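Local coordinates for endo-arabinase (Bacteroides thetaiotaomicron, PDB 5C0P), which probably hydrolyses glycosidic bonds within arabinan as a metal-binding glycoside hydrolase of family 43, at residues L150-W155 / G161-Q166; G192-S197 / G201-A206. All coordinates share one frame; numbering follows the deposited sequence.

Interaction 1. Residues L150-W155 / G161-Q166; sequences LFCREW and GEIYAQ
Strands 150-153 and 162-166 run antiparallel, their axes 4.6 Å apart at 148°, with Phe151-Tyr164 and Arg153-Glu162 as hydrogen-bonded pairs and Leu150-Ala165 and Cys152-Ile163 as non-hydrogen-bonded ones. Tyr164 N bonds Phe151 O at 2.8 Å, whereas Glu162 N to Arg153 O, at 3.4 Å, is weak. On the face of Phe151 and Tyr164, CB of Tyr164 sits over the Phe151 ring, a CH-pi contact 3.8 Å from the ring centroid. The two rings lie near parallel, planes at 13°, but are slid apart and barely overlap. Phe151 reaches across because chi1 of 66° sets CG between backbone N and carbonyl carbon. Tyr164 OH donates to Glu162 OE1 (2.6 Å) from above the carboxylate plane. The extended Arg153 runs alongside Glu162, its CD 3.7 Å from Glu162 OE1; its guanidinium instead makes a salt bridge through NE with Glu157 and a cation-pi contact with Trp132. On the other face the contact is mainly apolar: Leu150 CD2 meets Ala165 CB at 3.8 Å. Leu150, Cys152 and Ile163 pack there on Pro207 of strand 205-211, while strands 134-141 and 178-184 flank the pair within its antiparallel sheet.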
ATOM      1  N   LEU A 150       0.114   9.165  -0.400  1.00 10.30           N
ATOM      2  CA  LEU A 150      -1.133   8.890   0.320  1.00  9.61           C
ATOM      3  C   LEU A 150      -0.723   8.160   1.585  1.00 10.66           C
ATOM      4  O   LEU A 150       0.169   7.326   1.547  1.00 11.79           O
ATOM      5  CB  LEU A 150      -2.052   7.979  -0.492  1.00 11.36           C
ATOM      6  CG  LEU A 150      -2.312   8.355  -1.944  1.00 12.66           C
ATOM      7  CD1 LEU A 150      -3.162   7.269  -2.615  1.00 16.36           C
ATOM      8  CD2 LEU A 150      -2.973   9.710  -2.028  1.00 15.25           C
ATOM      9  N   PHE A 151      -1.343   8.474   2.715  1.00  9.29           N
ATOM     10  CA  PHE A 151      -0.988   7.759   3.934  1.00  8.46           C
ATOM     11  C   PHE A 151      -2.122   7.734   4.937  1.00  9.33           C
ATOM     12  O   PHE A 151      -3.095   8.488   4.822  1.00 11.12           O
ATOM     13  CB  PHE A 151       0.304   8.307   4.571  1.00 10.09           C
ATOM     14  CG  PHE A 151       0.197   9.716   5.095  1.00 10.66           C
ATOM     15  CD1 PHE A 151      -0.203   9.962   6.403  1.00  9.69           C
ATOM     16  CD2 PHE A 151       0.526  10.797   4.281  1.00 11.98           C
ATOM     17  CE1 PHE A 151      -0.279  11.263   6.884  1.00 12.29           C
ATOM     18  CE2 PHE A 151       0.453  12.101   4.756  1.00 11.75           C
ATOM     19  CZ  PHE A 151       0.051  12.336   6.057  1.00 11.78           C
ATOM     20  N   CYS A 152      -1.983   6.858   5.922  1.00 10.63           N
ATOM     21  CA  CYS A 152      -2.946   6.778   7.015  1.00  9.85           C
ATOM     22  C   CYS A 152      -2.371   7.408   8.259  1.00 10.28           C
ATOM     23  O   CYS A 152      -1.179   7.283   8.544  1.00 10.57           O
ATOM     24  CB  CYS A 152      -3.224   5.319   7.353  1.00 10.30           C
ATOM     25  SG  CYS A 152      -3.911   4.387   5.998  1.00 13.14           S
ATOM     26  N   ARG A 153      -3.229   8.074   9.019  1.00 11.23           N
ATOM     27  CA  ARG A 153      -2.866   8.472  10.359  1.00 14.56           C
ATOM     28  C   ARG A 153      -3.593   7.492  11.253  1.00 15.53           C
ATOM     29  O   ARG A 153      -4.827   7.388  11.201  1.00 18.34           O
ATOM     30  CB  ARG A 153      -3.298   9.901  10.651  1.00 14.78           C
ATOM     31  CG  ARG A 153      -2.605  10.446  11.861  1.00 20.97           C
ATOM     32  CD  ARG A 153      -2.984  11.866  12.179  1.00 17.62           C
ATOM     33  NE  ARG A 153      -2.479  12.188  13.505  1.00 25.97           N
ATOM     34  CZ  ARG A 153      -2.735  13.319  14.144  1.00 37.74           C
ATOM     35  NH1 ARG A 153      -3.496  14.239  13.570  1.00 44.93           N
ATOM     36  NH2 ARG A 153      -2.233  13.526  15.352  1.00 41.45           N
ATOM     37  N   GLU A 154      -2.822   6.774  12.058  1.00 12.99           N
ATOM     38  CA  GLU A 154      -3.309   5.597  12.775  1.00 19.82           C
ATOM     39  C   GLU A 154      -4.463   5.850  13.744  1.00 16.12           C
ATOM     40  O   GLU A 154      -4.436   6.782  14.547  1.00 13.94           O
ATOM     41  CB  GLU A 154      -2.156   4.887  13.492  1.00 23.85           C
ATOM     42  CG  GLU A 154      -2.435   3.411  13.741  1.00 33.34           C
ATOM     43  CD  GLU A 154      -1.184   2.594  14.022  1.00 33.10           C
ATOM     44  OE1 GLU A 154      -0.067   3.159  14.022  1.00 27.79           O
ATOM     45  OE2 GLU A 154      -1.328   1.373  14.232  1.00 38.93           O
ATOM     46  N   TRP A 155      -5.456   4.974  13.672  1.00 11.89           N
ATOM     47  CA  TRP A 155      -6.675   5.094  14.465  1.00 13.16           C
ATOM     48  C   TRP A 155      -6.453   5.047  15.972  1.00 12.65           C
ATOM     49  O   TRP A 155      -7.261   5.575  16.732  1.00 14.51           O
ATOM     50  CB  TRP A 155      -7.671   4.017  14.047  1.00 11.79           C
ATOM     51  CG  TRP A 155      -7.261   2.641  14.473  1.00 13.04           C
ATOM     52  CD1 TRP A 155      -6.318   1.841  13.886  1.00 12.77           C
ATOM     53  CD2 TRP A 155      -7.786   1.907  15.580  1.00 13.25           C
ATOM     54  NE1 TRP A 155      -6.225   0.651  14.574  1.00 14.56           N
ATOM     55  CE2 TRP A 155      -7.118   0.667  15.610  1.00 14.08           C
ATOM     56  CE3 TRP A 155      -8.758   2.175  16.543  1.00 14.02           C
ATOM     57  CZ2 TRP A 155      -7.393  -0.302  16.578  1.00 19.56           C
ATOM     58  CZ3 TRP A 155      -9.031   1.209  17.500  1.00 18.51           C
ATOM     59  CH2 TRP A 155      -8.351  -0.013  17.509  1.00 19.95           C
ATOM     60  N   GLY A 161     -10.028   6.611  12.139  1.00 11.82           N
ATOM     61  CA  GLY A 161      -8.825   6.553  11.322  1.00 11.09           C
ATOM     62  C   GLY A 161      -8.923   7.531  10.171  1.00 11.88           C
ATOM     63  O   GLY A 161     -10.019   7.784   9.671  1.00 11.31           O
ATOM     64  N   GLU A 162      -7.782   8.083   9.763  1.00 10.98           N
ATOM     65  CA  GLU A 162      -7.750   9.138   8.763  1.00  9.78           C
ATOM     66  C   GLU A 162      -6.870   8.746   7.580  1.00 10.79           C
ATOM     67  O   GLU A 162      -5.884   8.036   7.738  1.00 11.11           O
ATOM     68  CB  GLU A 162      -7.224  10.426   9.402  1.00  9.37           C
ATOM     69  CG  GLU A 162      -8.171  10.993  10.480  1.00  9.62           C
ATOM     70  CD  GLU A 162      -7.587  12.151  11.277  1.00 15.25           C
ATOM     71  OE1 GLU A 162      -6.410  12.522  11.065  1.00 15.06           O
ATOM     72  OE2 GLU A 162      -8.324  12.697  12.134  1.00 17.66           O
ATOM     73  N   ILE A 163      -7.236   9.214   6.393  1.00  8.33           N
ATOM     74  CA  ILE A 163      -6.399   9.056   5.211  1.00  8.66           C
ATOM     75  C   ILE A 163      -6.086  10.440   4.636  1.00 11.14           C
ATOM     76  O   ILE A 163      -6.982  11.291   4.518  1.00 11.28           O
ATOM     77  CB  ILE A 163      -7.069   8.137   4.159  1.00  9.61           C
ATOM     78  CG1 ILE A 163      -7.024   6.695   4.663  1.00 12.19           C
ATOM     79  CG2 ILE A 163      -6.362   8.250   2.809  1.00 12.38           C
ATOM     80  CD1 ILE A 163      -7.763   5.685   3.791  1.00 10.15           C
ATOM     81  N   TYR A 164      -4.807  10.654   4.313  1.00  8.94           N
ATOM     82  CA  TYR A 164      -4.293  11.946   3.832  1.00 10.31           C
ATOM     83  C   TYR A 164      -3.646  11.835   2.465  1.00 10.43           C
ATOM     84  O   TYR A 164      -3.122  10.783   2.111  1.00  9.57           O
ATOM     85  CB  TYR A 164      -3.228  12.506   4.778  1.00 10.83           C
ATOM     86  CG  TYR A 164      -3.787  13.015   6.074  1.00 10.16           C
ATOM     87  CD1 TYR A 164      -4.022  12.152   7.131  1.00 11.00           C
ATOM     88  CD2 TYR A 164      -4.074  14.365   6.244  1.00  9.27           C
ATOM     89  CE1 TYR A 164      -4.557  12.618   8.317  1.00 11.38           C
ATOM     90  CE2 TYR A 164      -4.612  14.839   7.427  1.00 10.01           C
ATOM     91  CZ  TYR A 164      -4.841  13.960   8.463  1.00 13.38           C
ATOM     92  OH  TYR A 164      -5.370  14.430   9.648  1.00 15.43           O
ATOM     93  N   ALA A 165      -3.662  12.938   1.719  1.00  9.05           N
ATOM     94  CA  ALA A 165      -2.844  13.069   0.517  1.00  8.63           C
ATOM     95  C   ALA A 165      -1.921  14.278   0.640  1.00  9.81           C
ATOM     96  O   ALA A 165      -2.251  15.266   1.307  1.00 12.26           O
ATOM     97  CB  ALA A 165      -3.714  13.205  -0.718  1.00 10.84           C
ATOM     98  N   GLN A 166      -0.771  14.214  -0.028  1.00 10.17           N
ATOM     99  CA  GLN A 166       0.173  15.319   0.004  1.00  9.61           C
ATOM    100  C   GLN A 166       1.073  15.222  -1.221  1.00  9.78           C
ATOM    101  O   GLN A 166       1.539  14.131  -1.535  1.00 11.57           O
ATOM    102  CB  GLN A 166       1.024  15.218   1.274  1.00 10.52           C
ATOM    103  CG  GLN A 166       1.824  16.466   1.603  1.00 13.76           C
ATOM    104  CD  GLN A 166       2.504  16.368   2.944  1.00 13.55           C
ATOM    105  OE1 GLN A 166       2.558  15.296   3.557  1.00 15.41           O
ATOM    106  NE2 GLN A 166       3.042  17.487   3.409  1.00 16.10           N
TER

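Interaction 2. Residues G192-S197 / G201-A206; sequences GSITSS and GNVTDA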
ATOM      1  N   GLY A 192     -17.190  -0.849  10.505  1.00 14.15           N
ATOM      2  CA  GLY A 192     -17.543  -1.004  11.903  1.00 16.58           C
ATOM      3  C   GLY A 192     -16.327  -0.785  12.778  1.00 13.61           C
ATOM      4  O   GLY A 192     -15.200  -1.046  12.362  1.00 15.21           O
ATOM      5  N   SER A 193     -16.549  -0.305  13.993  1.00 14.03           N
ATOM      6  CA  SER A 193     -15.440  -0.076  14.912  1.00 13.53           C
ATOM      7  C   SER A 193     -14.893  -1.367  15.494  1.00 15.19           C
ATOM      8  O   SER A 193     -15.617  -2.359  15.649  1.00 18.45           O
ATOM      9  CB  SER A 193     -15.871   0.850  16.049  1.00 14.55           C
ATOM     10  OG  SER A 193     -16.370   2.081  15.549  1.00 14.83           O
ATOM     11  N   ILE A 194     -13.608  -1.345  15.825  1.00 14.02           N
ATOM     12  CA  ILE A 194     -12.997  -2.448  16.543  1.00 15.67           C
ATOM     13  C   ILE A 194     -12.395  -1.927  17.839  1.00 16.10           C
ATOM     14  O   ILE A 194     -12.232  -0.715  18.016  1.00 16.57           O
ATOM     15  CB  ILE A 194     -11.907  -3.145  15.713  1.00 15.41           C
ATOM     16  CG1 ILE A 194     -10.751  -2.187  15.427  1.00 15.10           C
ATOM     17  CG2 ILE A 194     -12.503  -3.707  14.429  1.00 18.73           C
ATOM     18  CD1 ILE A 194      -9.496  -2.901  14.931  1.00 16.16           C
ATOM     19  N   THR A 195     -12.075  -2.842  18.744  1.00 19.29           N
ATOM     20  CA  THR A 195     -11.493  -2.465  20.022  1.00 20.29           C
ATOM     21  C   THR A 195     -10.113  -3.094  20.172  1.00 19.98           C
ATOM     22  O   THR A 195      -9.952  -4.306  20.021  1.00 23.25           O
ATOM     23  CB  THR A 195     -12.405  -2.876  21.195  1.00 21.47           C
ATOM     24  OG1 THR A 195     -13.662  -2.190  21.088  1.00 23.04           O
ATOM     25  CG2 THR A 195     -11.765  -2.533  22.535  1.00 24.19           C
ATOM     26  N   SER A 196      -9.114  -2.259  20.439  1.00 18.27           N
ATOM     27  CA  SER A 196      -7.758  -2.750  20.676  1.00 20.63           C
ATOM     28  C   SER A 196      -6.959  -1.717  21.448  1.00 30.95           C
ATOM     29  O   SER A 196      -7.164  -0.514  21.269  1.00 29.81           O
ATOM     30  CB  SER A 196      -7.056  -3.045  19.351  1.00 26.54           C
ATOM     31  OG  SER A 196      -5.770  -3.600  19.577  1.00 32.32           O
ATOM     32  N   SER A 197      -6.047  -2.190  22.296  1.00 35.94           N
ATOM     33  CA  SER A 197      -5.130  -1.319  23.032  1.00 38.56           C
ATOM     34  C   SER A 197      -5.864  -0.232  23.810  1.00 37.94           C
ATOM     35  O   SER A 197      -5.394   0.904  23.906  1.00 43.54           O
ATOM     36  CB  SER A 197      -4.101  -0.694  22.086  1.00 37.78           C
ATOM     37  OG  SER A 197      -3.425  -1.693  21.340  1.00 40.94           O
ATOM     38  N   GLY A 201     -12.425   2.244  17.821  1.00 12.54           N
ATOM     39  CA  GLY A 201     -12.404   3.189  16.719  1.00 13.61           C
ATOM     40  C   GLY A 201     -12.384   2.482  15.385  1.00 12.29           C
ATOM     41  O   GLY A 201     -12.585   1.267  15.320  1.00 13.14           O
ATOM     42  N   ASN A 202     -12.119   3.244  14.330  1.00 12.58           N
ATOM     43  CA  ASN A 202     -12.215   2.742  12.963  1.00 10.24           C
ATOM     44  C   ASN A 202     -10.875   2.787  12.250  1.00  9.98           C
ATOM     45  O   ASN A 202     -10.239   3.842  12.166  1.00 12.52           O
ATOM     46  CB  ASN A 202     -13.232   3.566  12.170  1.00 10.72           C
ATOM     47  CG  ASN A 202     -14.577   3.625  12.851  1.00 11.56           C
ATOM     48  OD1 ASN A 202     -15.157   2.591  13.182  1.00 14.00           O
ATOM     49  ND2 ASN A 202     -15.076   4.840  13.089  1.00 13.65           N
ATOM     50  N   VAL A 203     -10.453   1.638  11.734  1.00 10.78           N
ATOM     51  CA  VAL A 203      -9.160   1.494  11.079  1.00 10.88           C
ATOM     52  C   VAL A 203      -9.147   2.133   9.689  1.00 11.78           C
ATOM     53  O   VAL A 203     -10.128   2.028   8.944  1.00 10.10           O
ATOM     54  CB  VAL A 203      -8.833  -0.002  10.935  1.00 11.30           C
ATOM     55  CG1 VAL A 203      -7.607  -0.238  10.028  1.00 12.47           C
ATOM     56  CG2 VAL A 203      -8.643  -0.637  12.304  1.00 11.82           C
ATOM     57  N   THR A 204      -8.043   2.804   9.350  1.00 10.98           N
ATOM     58  CA  THR A 204      -7.707   3.095   7.956  1.00  9.48           C
ATOM     59  C   THR A 204      -6.396   2.401   7.606  1.00 11.85           C
ATOM     60  O   THR A 204      -5.375   2.610   8.278  1.00 13.07           O
ATOM     61  CB  THR A 204      -7.556   4.591   7.649  1.00 13.54           C
ATOM     62  OG1 THR A 204      -6.694   5.198   8.617  1.00 12.92           O
ATOM     63  CG2 THR A 204      -8.904   5.297   7.657  1.00 10.52           C
ATOM     64  N   ASP A 205      -6.441   1.577   6.560  1.00 10.87           N
ATOM     65  CA  ASP A 205      -5.269   0.887   6.025  1.00 10.59           C
ATOM     66  C   ASP A 205      -5.185   1.098   4.516  1.00  9.86           C
ATOM     67  O   ASP A 205      -6.201   1.246   3.834  1.00 10.55           O
ATOM     68  CB  ASP A 205      -5.372  -0.639   6.249  1.00  9.90           C
ATOM     69  CG  ASP A 205      -4.946  -1.098   7.644  1.00 14.24           C
ATOM     70  OD1 ASP A 205      -4.364  -0.320   8.428  1.00 14.74           O
ATOM     71  OD2 ASP A 205      -5.165  -2.296   7.942  1.00 13.74           O
ATOM     72  N   ALA A 206      -3.960   1.100   3.998  1.00  8.50           N
ATOM     73  CA  ALA A 206      -3.700   0.762   2.592  1.00  8.92           C
ATOM     74  C   ALA A 206      -4.273   1.632   1.466  1.00  9.04           C
ATOM     75  O   ALA A 206      -4.678   1.098   0.443  1.00 12.51           O
ATOM     76  CB  ALA A 206      -4.120  -0.695   2.358  1.00 11.51           C
TER
HETATM   77  O   HOH W   1     -12.634  -0.388  11.507  1.00 13.06           O
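Backbone bonds join Ile194 and Gly201 as an antiparallel hydrogen-bonded pair: Ile194 N reaches Gly201 O at 2.9 Å, and Gly201 N returns to Ile194 O at 3.0 Å. Beyond this pair the polar contact passes to side chains and water. Ser193 OG donates to Asn202 OD1 over 2.7 Å, tilted 35° from the carbonyl plane; with chi1 of -54° the Asn202 amide leans back beside its own backbone N, which brings OD1 against Ser193. The other end of that amide, ND2, is held by Asp160 OD1. With Asn202 replaced by an alanine both amide bonds go, and the Ser193 hydroxyl is likely to be left without this acceptor and Asp160 OD1 without this donor. A water bridges the backbones, donating to Gly192 O at 2.8 Å and accepting from Val203 N at 3.0 Å. Across the two segments the apolar contact is that of Ile194 with Val203, whose side chains meet at a slant with CD1 of Ile194 3.6 Å from CG2 of Val203. Trp155 and Phe224 touch both of these residues. Strands 194-196 and 199-201 form a two-stranded beta hairpin, from which the chain runs on into strand 205-211. There Ala206 N bonds Asp136 OD2, the carboxylate predicted to modulate the active-site acid. Successive antiparallel sheets such as these are the blades of the five-bladed beta-propeller of family 43 glycosidases.

The two contacts meet directly: Gly161 N lies 2.8 Å from Asn202 O and Glu162 O 3.1 Å from Thr204 OG1, both probable hydrogen bonds, and Cys152 SG packs on Thr204 O. Interaction 1 is buried, about 12 Å from the chain centre, and pairs two neighbouring strands of one sheet by a backbone ladder with side chains packed on both faces. Interaction 2 is partly buried, about 17 Å from that centre, and combines one bridge with a serine-asparagine bond, a water and a small apolar contact. Trp155, at the end of 150-155, ties the two together, its CB also packing on Asn202 O. Asp136 lies beside Cys152 as well as the start of strand 205-211, so both contacts border the predicted catalytic region.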